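Long-range contacts in isochorismatase family protein (Enterococcus faecalis, PDB 2A67), which is of unproven function but probably acts as a hydrolase, as members of the isochorismatase family generally do: residues Q21-K32 with T132-D140; A84-N93 with T117-Y127. All blocks are in the same frame, centred on the assembly; numbering follows the deposited sequence. Where two conformers were deposited one is given.

In the fold
Contacts 1 and 2 lie to either side of the centre of the chain, their own centres about 21 Å apart and their nearest atoms about 6 Å apart. Both segments of contact 2 (84-93 with 117-127) fall between those of contact 1 (21-32 with 132-140) in sequence. Both build on one parallel six-stranded sheet: contact 1 joins the start of helix 26-42 to the end of strand 128-137, and contact 2 packs the loop entering helix 92-98 on helix 111-125, the helix that precedes that strand. Contact 1 joins parts of a single subunit, whereas contact 2 also meets the second subunit and so borders the dimer interface.

Contact 1: Q21-K32 with T132-D140; sequences QQLYRLPAVLDK and TPKTTSTLD
Ser137 and Tyr24 meet where the loop before helix 26-42 runs past the end of strand 128-137. The serine donates from OG to Tyr24 O at 2.6 Å, tilted from the carbonyl plane, a position reached because chi1 of 173° turns OG away from its backbone N. That oxygen also receives a bond from water 1, which bridges on to Thr136 O. Tyr24 N in turn gives a nearly straight bond (165°) to Thr138 O at 3.0 Å. Beside these bonds, Leu23 CD2 packs on Thr138 CA (3.8 Å) and Leu139 CD2, while Val29 CG2 touches both Lys134 O and Thr136 O. At the far end, Lys32 is bent at three successive torsions; its CG rests on Thr135 CG2 (3.5 Å), and NZ bonds Pro133 O at 2.7 Å from above the carbonyl plane. Behind it, Thr135 OG1 donates to Thr132 O (2.6 Å) and holds the 132-135 bend. Farther out, Glu17 accepts from Leu23 N, and the Tyr24 side chain packs on helix 146-157. All three direct bonds end on backbone carbonyls, two given by a hydroxyl and an ammonium group; the latter probably polarises the Pro133 carbonyl.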
loop_
_atom_site.group_PDB
_atom_site.type_symbol
_atom_site.label_atom_id
_atom_site.label_comp_id
_atom_site.label_asym_id
_atom_site.label_seq_id
_atom_site.Cartn_x
_atom_site.Cartn_y
_atom_site.Cartn_z
ATOM N N GLN D 21 -4.836 -7.264 23.840
ATOM C CA GLN D 21 -4.560 -6.302 22.763
ATOM C C GLN D 21 -5.791 -5.443 22.432
ATOM O O GLN D 21 -6.668 -5.888 21.696
ATOM C CB GLN D 21 -4.065 -7.026 21.497
ATOM C CG GLN D 21 -2.588 -7.502 21.553
ATOM C CD GLN D 21 -1.576 -6.399 21.179
ATOM O OE1 GLN D 21 -1.393 -5.403 21.907
ATOM N NE2 GLN D 21 -0.915 -6.578 20.034
ATOM N N GLN D 22 -5.867 -4.250 23.024
ATOM C CA GLN D 22 -6.937 -3.288 22.741
ATOM C C GLN D 22 -6.534 -2.329 21.618
ATOM O O GLN D 22 -5.421 -1.783 21.625
ATOM C CB GLN D 22 -7.312 -2.481 23.991
ATOM C CG GLN D 22 -8.153 -3.240 24.998
ATOM C CD GLN D 22 -9.235 -2.379 25.631
ATOM O OE1 GLN D 22 -8.949 -1.343 26.240
ATOM N NE2 GLN D 22 -10.495 -2.811 25.490
ATOM N N LEU D 23 -7.430 -2.140 20.660
ATOM C CA LEU D 23 -7.244 -1.144 19.588
ATOM C C LEU D 23 -7.181 0.283 20.158
ATOM O O LEU D 23 -7.952 0.629 21.039
ATOM C CB LEU D 23 -8.392 -1.259 18.587
ATOM C CG LEU D 23 -8.313 -2.422 17.592
ATOM C CD1 LEU D 23 -9.677 -2.630 16.953
ATOM C CD2 LEU D 23 -7.248 -2.178 16.515
ATOM N N TYR D 24 -6.248 1.085 19.658
ATOM C CA TYR D 24 -5.977 2.428 20.149
ATOM C C TYR D 24 -7.156 3.396 19.916
ATOM O O TYR D 24 -7.602 3.619 18.756
ATOM C CB TYR D 24 -4.721 2.957 19.472
ATOM C CG TYR D 24 -4.284 4.321 19.940
ATOM C CD1 TYR D 24 -3.779 4.524 21.245
ATOM C CD2 TYR D 24 -4.364 5.430 19.081
ATOM C CE1 TYR D 24 -3.380 5.818 21.674
ATOM C CE2 TYR D 24 -3.952 6.699 19.488
ATOM C CZ TYR D 24 -3.470 6.884 20.774
ATOM O OH TYR D 24 -3.079 8.139 21.150
ATOM N N ARG D 25 -7.660 3.925 21.033
ATOM C CA ARG D 25 -8.774 4.848 21.084
ATOM C C ARG D 25 -9.978 4.423 20.256
ATOM O O ARG D 25 -10.575 5.256 19.577
ATOM C CB ARG D 25 -8.308 6.270 20.702
ATOM C CG ARG D 25 -7.171 6.718 21.588
ATOM C CD ARG D 25 -6.777 8.169 21.445
ATOM N NE ARG D 25 -5.934 8.523 22.594
ATOM C CZ ARG D 25 -5.206 9.635 22.690
ATOM N NH1 ARG D 25 -5.208 10.528 21.706
ATOM N NH2 ARG D 25 -4.461 9.849 23.766
ATOM N N LEU D 26 -10.352 3.147 20.335
ATOM C CA LEU D 26 -11.478 2.597 19.569
ATOM C C LEU D 26 -12.840 3.216 19.864
ATOM O O LEU D 26 -13.636 3.440 18.919
ATOM C CB LEU D 26 -11.563 1.069 19.716
ATOM C CG LEU D 26 -12.555 0.349 18.777
ATOM C CD1 LEU D 26 -12.173 0.505 17.293
ATOM C CD2 LEU D 26 -12.758 -1.105 19.164
ATOM N N PRO D 27 -13.172 3.444 21.164
ATOM C CA PRO D 27 -14.480 4.083 21.399
ATOM C C PRO D 27 -14.703 5.337 20.556
ATOM O O PRO D 27 -15.746 5.432 19.929
ATOM C CB PRO D 27 -14.451 4.414 22.898
ATOM C CG PRO D 27 -13.564 3.315 23.491
ATOM C CD PRO D 27 -12.486 3.096 22.431
ATOM N N ALA D 28 -13.747 6.269 20.536
ATOM C CA ALA D 28 -13.921 7.527 19.781
ATOM C C ALA D 28 -13.925 7.295 18.286
ATOM O O ALA D 28 -14.538 8.054 17.565
ATOM C CB ALA D 28 -12.861 8.573 20.162
ATOM N N VAL D 29 -13.227 6.245 17.804
ATOM C CA VAL D 29 -13.216 5.950 16.373
ATOM C C VAL D 29 -14.635 5.520 15.950
ATOM O O VAL D 29 -15.199 6.031 14.997
ATOM C CB VAL D 29 -12.149 4.853 16.021
ATOM C CG1 VAL D 29 -12.397 4.266 14.630
ATOM C CG2 VAL D 29 -10.766 5.432 16.113
ATOM N N LEU D 30 -15.219 4.574 16.680
ATOM C CA LEU D 30 -16.575 4.100 16.386
ATOM C C LEU D 30 -17.653 5.204 16.503
ATOM O O LEU D 30 -18.615 5.212 15.748
ATOM C CB LEU D 30 -16.904 2.883 17.255
ATOM C CG LEU D 30 -15.951 1.670 17.185
ATOM C CD1 LEU D 30 -16.342 0.603 18.289
ATOM C CD2 LEU D 30 -15.827 1.003 15.799
ATOM N N ASP D 31 -17.481 6.126 17.446
ATOM C CA ASP D 31 -18.384 7.257 17.574
ATOM C C ASP D 31 -18.294 8.148 16.327
ATOM O O ASP D 31 -19.324 8.556 15.788
ATOM C CB ASP D 31 -18.030 8.087 18.805
ATOM C CG ASP D 31 -18.429 7.413 20.087
ATOM O OD1 ASP D 31 -19.423 6.628 20.052
ATOM O OD2 ASP D 31 -17.767 7.695 21.131
ATOM N N LYS D 32 -17.067 8.406 15.872
ATOM C CA LYS D 32 -16.843 9.230 14.672
ATOM C C LYS D 32 -17.389 8.495 13.422
ATOM O O LYS D 32 -18.046 9.072 12.576
ATOM C CB LYS D 32 -15.345 9.596 14.586
ATOM C CG LYS D 32 -14.993 10.604 13.534
ATOM C CD LYS D 32 -14.856 12.043 14.105
ATOM C CE LYS D 32 -13.341 12.441 14.321
ATOM N NZ LYS D 32 -12.715 13.350 13.239
ATOM N N THR D 132 -12.179 10.692 6.890
ATOM C CA THR D 132 -12.445 11.553 8.047
ATOM C C THR D 132 -11.278 11.327 9.007
ATOM O O THR D 132 -10.940 10.172 9.325
ATOM C CB THR D 132 -13.828 11.202 8.681
ATOM O OG1 THR D 132 -14.856 11.585 7.769
ATOM C CG2 THR D 132 -14.067 11.892 10.029
ATOM N N PRO D 133 -10.670 12.413 9.489
ATOM C CA PRO D 133 -9.631 12.271 10.496
ATOM C C PRO D 133 -10.067 11.400 11.683
ATOM O O PRO D 133 -11.243 11.396 12.039
ATOM C CB PRO D 133 -9.427 13.742 10.950
ATOM C CG PRO D 133 -9.679 14.509 9.691
ATOM C CD PRO D 133 -10.913 13.836 9.157
ATOM N N LYS D 134 -9.120 10.696 12.298
ATOM C CA LYS D 134 -9.369 9.846 13.473
ATOM C C LYS D 134 -10.379 8.728 13.287
ATOM O O LYS D 134 -11.238 8.478 14.151
ATOM C CB LYS D 134 -9.690 10.698 14.701
ATOM C CG LYS D 134 -8.606 11.739 14.959
ATOM C CD LYS D 134 -8.969 12.668 16.126
ATOM C CE LYS D 134 -7.692 13.044 16.877
ATOM N NZ LYS D 134 -7.999 13.309 18.343
ATOM N N THR D 135 -10.314 8.050 12.134
ATOM C CA THR D 135 -11.263 6.967 11.921
ATOM C C THR D 135 -10.488 5.662 11.591
ATOM O O THR D 135 -11.021 4.747 10.999
ATOM C CB THR D 135 -12.344 7.308 10.836
ATOM O OG1 THR D 135 -11.671 7.660 9.623
ATOM C CG2 THR D 135 -13.350 8.432 11.326
ATOM N N THR D 136 -9.205 5.619 11.930
ATOM C CA THR D 136 -8.469 4.325 11.873
ATOM C C THR D 136 -7.836 4.037 13.225
ATOM O O THR D 136 -7.631 4.941 14.039
ATOM C CB THR D 136 -7.370 4.237 10.760
ATOM O OG1 THR D 136 -6.170 4.867 11.211
ATOM C CG2 THR D 136 -7.805 4.880 9.476
ATOM N N SER D 137 -7.528 2.763 13.472
ATOM C CA SER D 137 -6.845 2.429 14.714
ATOM C C SER D 137 -6.043 1.160 14.450
ATOM O O SER D 137 -6.237 0.496 13.422
ATOM C CB SER D 137 -7.855 2.239 15.846
ATOM O OG SER D 137 -7.232 1.764 17.032
ATOM N N THR D 138 -5.138 0.874 15.381
ATOM C CA THR D 138 -4.221 -0.272 15.325
ATOM C C THR D 138 -3.691 -0.534 16.750
ATOM O O THR D 138 -4.194 0.048 17.720
ATOM C CB THR D 138 -3.093 -0.070 14.270
ATOM O OG1 THR D 138 -2.505 -1.328 13.960
ATOM C CG2 THR D 138 -2.017 0.983 14.647
ATOM N N LEU D 139 -2.700 -1.426 16.854
ATOM C CA LEU D 139 -2.156 -1.954 18.121
ATOM C C LEU D 139 -0.693 -1.567 18.240
ATOM O O LEU D 139 -0.019 -1.395 17.211
ATOM C CB LEU D 139 -2.265 -3.485 18.115
ATOM C CG LEU D 139 -3.629 -4.107 17.767
ATOM C CD1 LEU D 139 -3.503 -5.575 17.440
ATOM C CD2 LEU D 139 -4.648 -3.929 18.885
ATOM N N ASP D 140 -0.186 -1.425 19.474
ATOM C CA ASP D 140 1.249 -1.269 19.672
ATOM C C ASP D 140 1.779 -2.548 19.069
ATOM O O ASP D 140 1.171 -3.597 19.252
ATOM C CB ASP D 140 1.652 -1.218 21.171
ATOM C CG ASP D 140 1.131 0.044 21.918
ATOM O OD1 ASP D 140 0.662 1.040 21.296
ATOM O OD2 ASP D 140 1.189 0.036 23.171
HETATM O O HOH W 1 -7.188 5.601 16.880
#

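Contact 2: A84-N93 with T117-Y127; sequences ANAFYQTNLN and TTIRMAHGLGY
Thr117 turns its CG2 methyl onto Asn85 CB (3.7 Å), the two side chains crossing at about a right angle, while its OG1 bonds back to Phe113 O and to Arg120 of the second subunit. One residue on, Thr118 OG1 accepts from Ala86 N at 3.2 Å, with an N-H...O angle of 148°. The same hydroxyl is bonded to Cys114 O one turn earlier, so it links the helix to the loop. Thr118 O lies at the edge of the Phe87 ring, in its plane. Met121, present as selenomethionine, leaves the helix with CG anti to the backbone N (chi1 -171°), which places CG against Phe87 CD1 (3.4 Å). Its selenium then lies beside Asn85 ND2. Asn85 is itself held in an Asx turn, its OD1 accepting from Phe87 N at 3.0 Å, and this helps position the phenylalanine. Ala122 CB touches Phe87 CE1 and CZ. Leu125 sends CD1 over one face of that ring, 3.9 Å from its centroid, a CH-pi contact; Leu92 CD2 covers the opposite face. After the Schellman motif at Gly126, Tyr127 lays its ring nearly parallel to that of Phe87, planes at 21°, but displaced so that little of one ring lies over the other, CE2 meeting CE2 at 3.8 Å. Asn93 ND2 stands in plane at the tyrosine's edge. Phe87 thus packs on the C-terminal half of helix 111-125 and on Tyr127 just after it, an arrangement that sets a connecting loop on a sheet-covering helix of this alpha/beta/alpha isochorismatase fold.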
loop_
_atom_site.group_PDB
_atom_site.type_symbol
_atom_site.label_atom_id
_atom_site.label_comp_id
_atom_site.label_asym_id
_atom_site.label_seq_id
_atom_site.Cartn_x
_atom_site.Cartn_y
_atom_site.Cartn_z
ATOM N N ALA D 84 -5.510 -8.656 3.593
ATOM C CA ALA D 84 -5.535 -7.191 4.024
ATOM C C ALA D 84 -6.261 -6.307 2.991
ATOM O O ALA D 84 -7.089 -5.393 3.361
ATOM C CB ALA D 84 -4.081 -6.612 4.264
ATOM N N ASN D 85 -5.993 -6.621 1.711
ATOM C CA ASN D 85 -6.594 -5.914 0.544
ATOM C C ASN D 85 -8.093 -6.257 0.268
ATOM O O ASN D 85 -8.434 -7.385 -0.098
ATOM C CB ASN D 85 -5.723 -6.268 -0.662
ATOM C CG ASN D 85 -6.080 -5.518 -1.917
ATOM O OD1 ASN D 85 -7.195 -4.976 -2.061
ATOM N ND2 ASN D 85 -5.125 -5.458 -2.838
ATOM N N ALA D 86 -8.992 -5.266 0.383
ATOM C CA ALA D 86 -10.441 -5.532 0.335
ATOM C C ALA D 86 -10.964 -5.795 -1.081
ATOM O O ALA D 86 -12.133 -6.181 -1.251
ATOM C CB ALA D 86 -11.228 -4.339 1.002
ATOM N N PHE D 87 -10.098 -5.627 -2.089
ATOM C CA PHE D 87 -10.385 -5.909 -3.475
ATOM C C PHE D 87 -9.834 -7.291 -3.871
ATOM O O PHE D 87 -10.304 -7.840 -4.857
ATOM C CB PHE D 87 -9.691 -4.902 -4.419
ATOM C CG PHE D 87 -10.165 -3.452 -4.247
ATOM C CD1 PHE D 87 -9.524 -2.618 -3.345
ATOM C CD2 PHE D 87 -11.291 -2.985 -4.951
ATOM C CE1 PHE D 87 -10.002 -1.259 -3.135
ATOM C CE2 PHE D 87 -11.769 -1.630 -4.769
ATOM C CZ PHE D 87 -11.106 -0.791 -3.874
ATOM N N TYR D 88 -8.847 -7.815 -3.118
ATOM C CA TYR D 88 -8.107 -9.012 -3.512
ATOM C C TYR D 88 -9.032 -10.212 -3.378
ATOM O O TYR D 88 -9.410 -10.576 -2.253
ATOM C CB TYR D 88 -6.850 -9.206 -2.662
ATOM C CG TYR D 88 -5.995 -10.393 -3.094
ATOM C CD1 TYR D 88 -5.191 -10.304 -4.234
ATOM C CD2 TYR D 88 -5.982 -11.598 -2.375
ATOM C CE1 TYR D 88 -4.411 -11.337 -4.655
ATOM C CE2 TYR D 88 -5.168 -12.672 -2.802
ATOM C CZ TYR D 88 -4.398 -12.516 -3.948
ATOM O OH TYR D 88 -3.574 -13.511 -4.412
ATOM N N GLN D 89 -9.448 -10.728 -4.540
ATOM C CA GLN D 89 -10.341 -11.917 -4.686
ATOM C C GLN D 89 -11.737 -11.708 -4.089
ATOM O O GLN D 89 -12.385 -12.683 -3.665
ATOM C CB GLN D 89 -9.691 -13.199 -4.077
ATOM C CG GLN D 89 -8.638 -13.832 -4.985
ATOM C CD GLN D 89 -7.755 -14.947 -4.334
ATOM O OE1 GLN D 89 -6.892 -15.496 -5.012
ATOM N NE2 GLN D 89 -7.929 -15.225 -3.029
ATOM N N THR D 90 -12.194 -10.447 -4.001
ATOM C CA THR D 90 -13.537 -10.137 -3.493
ATOM C C THR D 90 -14.468 -9.597 -4.593
ATOM O O THR D 90 -14.062 -9.416 -5.757
ATOM C CB THR D 90 -13.480 -9.048 -2.412
ATOM O OG1 THR D 90 -13.148 -7.794 -3.047
ATOM C CG2 THR D 90 -12.451 -9.378 -1.389
ATOM N N ASN D 91 -15.712 -9.358 -4.174
ATOM C CA ASN D 91 -16.732 -8.751 -4.996
ATOM C C ASN D 91 -16.761 -7.209 -4.834
ATOM O O ASN D 91 -17.718 -6.575 -5.242
ATOM C CB ASN D 91 -18.105 -9.348 -4.637
ATOM C CG ASN D 91 -18.228 -10.829 -5.001
ATOM O OD1 ASN D 91 -17.509 -11.338 -5.862
ATOM N ND2 ASN D 91 -19.152 -11.523 -4.350
ATOM N N LEU D 92 -15.724 -6.618 -4.231
ATOM C CA LEU D 92 -15.700 -5.137 -4.000
ATOM C C LEU D 92 -15.769 -4.295 -5.277
ATOM O O LEU D 92 -16.627 -3.403 -5.396
ATOM C CB LEU D 92 -14.560 -4.687 -3.090
ATOM C CG LEU D 92 -14.629 -3.172 -2.676
ATOM C CD1 LEU D 92 -16.057 -2.780 -2.237
ATOM C CD2 LEU D 92 -13.569 -2.865 -1.601
ATOM N N ASN D 93 -14.895 -4.572 -6.243
ATOM C CA ASN D 93 -14.851 -3.778 -7.452
ATOM C C ASN D 93 -16.189 -3.894 -8.209
ATOM O O ASN D 93 -16.770 -2.870 -8.674
ATOM C CB ASN D 93 -13.658 -4.209 -8.273
ATOM C CG ASN D 93 -13.215 -3.171 -9.222
ATOM O OD1 ASN D 93 -13.279 -3.380 -10.445
ATOM N ND2 ASN D 93 -12.785 -2.018 -8.701
ATOM N N THR D 117 -3.485 -0.928 2.804
ATOM C CA THR D 117 -3.515 -1.641 1.536
ATOM C C THR D 117 -4.711 -1.268 0.699
ATOM O O THR D 117 -4.584 -1.057 -0.486
ATOM C CB THR D 117 -3.523 -3.209 1.773
ATOM O OG1 THR D 117 -2.521 -3.518 2.770
ATOM C CG2 THR D 117 -3.144 -3.929 0.461
ATOM N N THR D 118 -5.892 -1.241 1.285
ATOM C CA THR D 118 -7.113 -0.948 0.529
ATOM C C THR D 118 -7.084 0.533 -0.081
ATOM O O THR D 118 -7.552 0.751 -1.184
ATOM C CB THR D 118 -8.326 -1.175 1.450
ATOM O OG1 THR D 118 -8.258 -2.551 1.935
ATOM C CG2 THR D 118 -9.682 -0.926 0.697
ATOM N N ILE D 119 -6.457 1.458 0.630
ATOM C CA ILE D 119 -6.292 2.889 0.195
ATOM C C ILE D 119 -5.358 2.951 -1.032
ATOM O O ILE D 119 -5.744 3.479 -2.059
ATOM C CB ILE D 119 -5.743 3.747 1.333
ATOM C CG1 ILE D 119 -6.855 3.986 2.376
ATOM C CG2 ILE D 119 -5.183 5.131 0.791
ATOM C CD1 ILE D 119 -6.272 4.591 3.677
ATOM N N ARG D 120 -4.187 2.319 -0.940
ATOM C CA ARG D 120 -3.217 2.242 -2.063
ATOM C C ARG D 120 -3.811 1.521 -3.245
ATOM O O ARG D 120 -3.673 1.990 -4.377
ATOM C CB ARG D 120 -1.894 1.586 -1.635
ATOM C CG ARG D 120 -1.276 2.344 -0.446
ATOM C CD ARG D 120 0.214 2.184 -0.374
ATOM N NE ARG D 120 0.663 2.387 1.025
ATOM C CZ ARG D 120 1.812 2.960 1.382
ATOM N NH1 ARG D 120 2.681 3.425 0.464
ATOM N NH2 ARG D 120 2.109 3.066 2.679
HETATM N N MSE D 121 -4.532 0.433 -2.982
HETATM C CA MSE D 121 -5.242 -0.265 -4.065
HETATM C C MSE D 121 -6.367 0.581 -4.732
HETATM O O MSE D 121 -6.464 0.627 -5.946
HETATM C CB MSE D 121 -5.789 -1.612 -3.538
HETATM C CG MSE D 121 -6.349 -2.493 -4.608
HETATM SE SE MSE D 121 -4.967 -3.343 -5.801
HETATM C CE MSE D 121 -3.698 -3.217 -4.885
ATOM N N ALA D 122 -7.252 1.138 -3.924
ATOM C CA ALA D 122 -8.375 1.874 -4.416
ATOM C C ALA D 122 -7.813 3.050 -5.234
ATOM O O ALA D 122 -8.305 3.291 -6.303
ATOM C CB ALA D 122 -9.184 2.399 -3.250
ATOM N N HIS D 123 -6.800 3.752 -4.735
ATOM C CA HIS D 123 -6.238 4.900 -5.497
ATOM C C HIS D 123 -5.701 4.356 -6.845
ATOM O O HIS D 123 -5.883 4.917 -7.966
ATOM C CB HIS D 123 -5.075 5.530 -4.717
ATOM C CG HIS D 123 -4.298 6.509 -5.554
ATOM N ND1 HIS D 123 -3.281 6.132 -6.422
ATOM C CD2 HIS D 123 -4.493 7.836 -5.750
ATOM C CE1 HIS D 123 -2.841 7.211 -7.062
ATOM N NE2 HIS D 123 -3.571 8.250 -6.683
ATOM N N GLY D 124 -5.024 3.208 -6.753
ATOM C CA GLY D 124 -4.348 2.688 -7.918
ATOM C C GLY D 124 -5.296 2.186 -8.994
ATOM O O GLY D 124 -4.923 2.159 -10.167
ATOM N N LEU D 125 -6.489 1.751 -8.598
ATOM C CA LEU D 125 -7.556 1.341 -9.512
ATOM C C LEU D 125 -8.326 2.535 -10.099
ATOM O O LEU D 125 -9.082 2.373 -11.047
ATOM C CB LEU D 125 -8.555 0.416 -8.790
ATOM C CG LEU D 125 -7.898 -0.921 -8.377
ATOM C CD1 LEU D 125 -8.841 -1.667 -7.436
ATOM C CD2 LEU D 125 -7.522 -1.725 -9.636
ATOM N N GLY D 126 -8.137 3.722 -9.541
ATOM C CA GLY D 126 -8.700 4.932 -10.194
ATOM C C GLY D 126 -9.819 5.523 -9.345
ATOM O O GLY D 126 -10.516 6.452 -9.809
ATOM N N TYR D 127 -10.017 5.053 -8.108
ATOM C CA TYR D 127 -11.058 5.669 -7.245
ATOM C C TYR D 127 -10.513 6.892 -6.597
ATOM O O TYR D 127 -9.295 6.974 -6.324
ATOM C CB TYR D 127 -11.636 4.747 -6.128
ATOM C CG TYR D 127 -12.306 3.523 -6.674
ATOM C CD1 TYR D 127 -13.644 3.564 -7.099
ATOM C CD2 TYR D 127 -11.588 2.309 -6.805
ATOM C CE1 TYR D 127 -14.247 2.445 -7.650
ATOM C CE2 TYR D 127 -12.215 1.127 -7.317
ATOM C CZ TYR D 127 -13.539 1.227 -7.735
ATOM O OH TYR D 127 -14.213 0.138 -8.265
#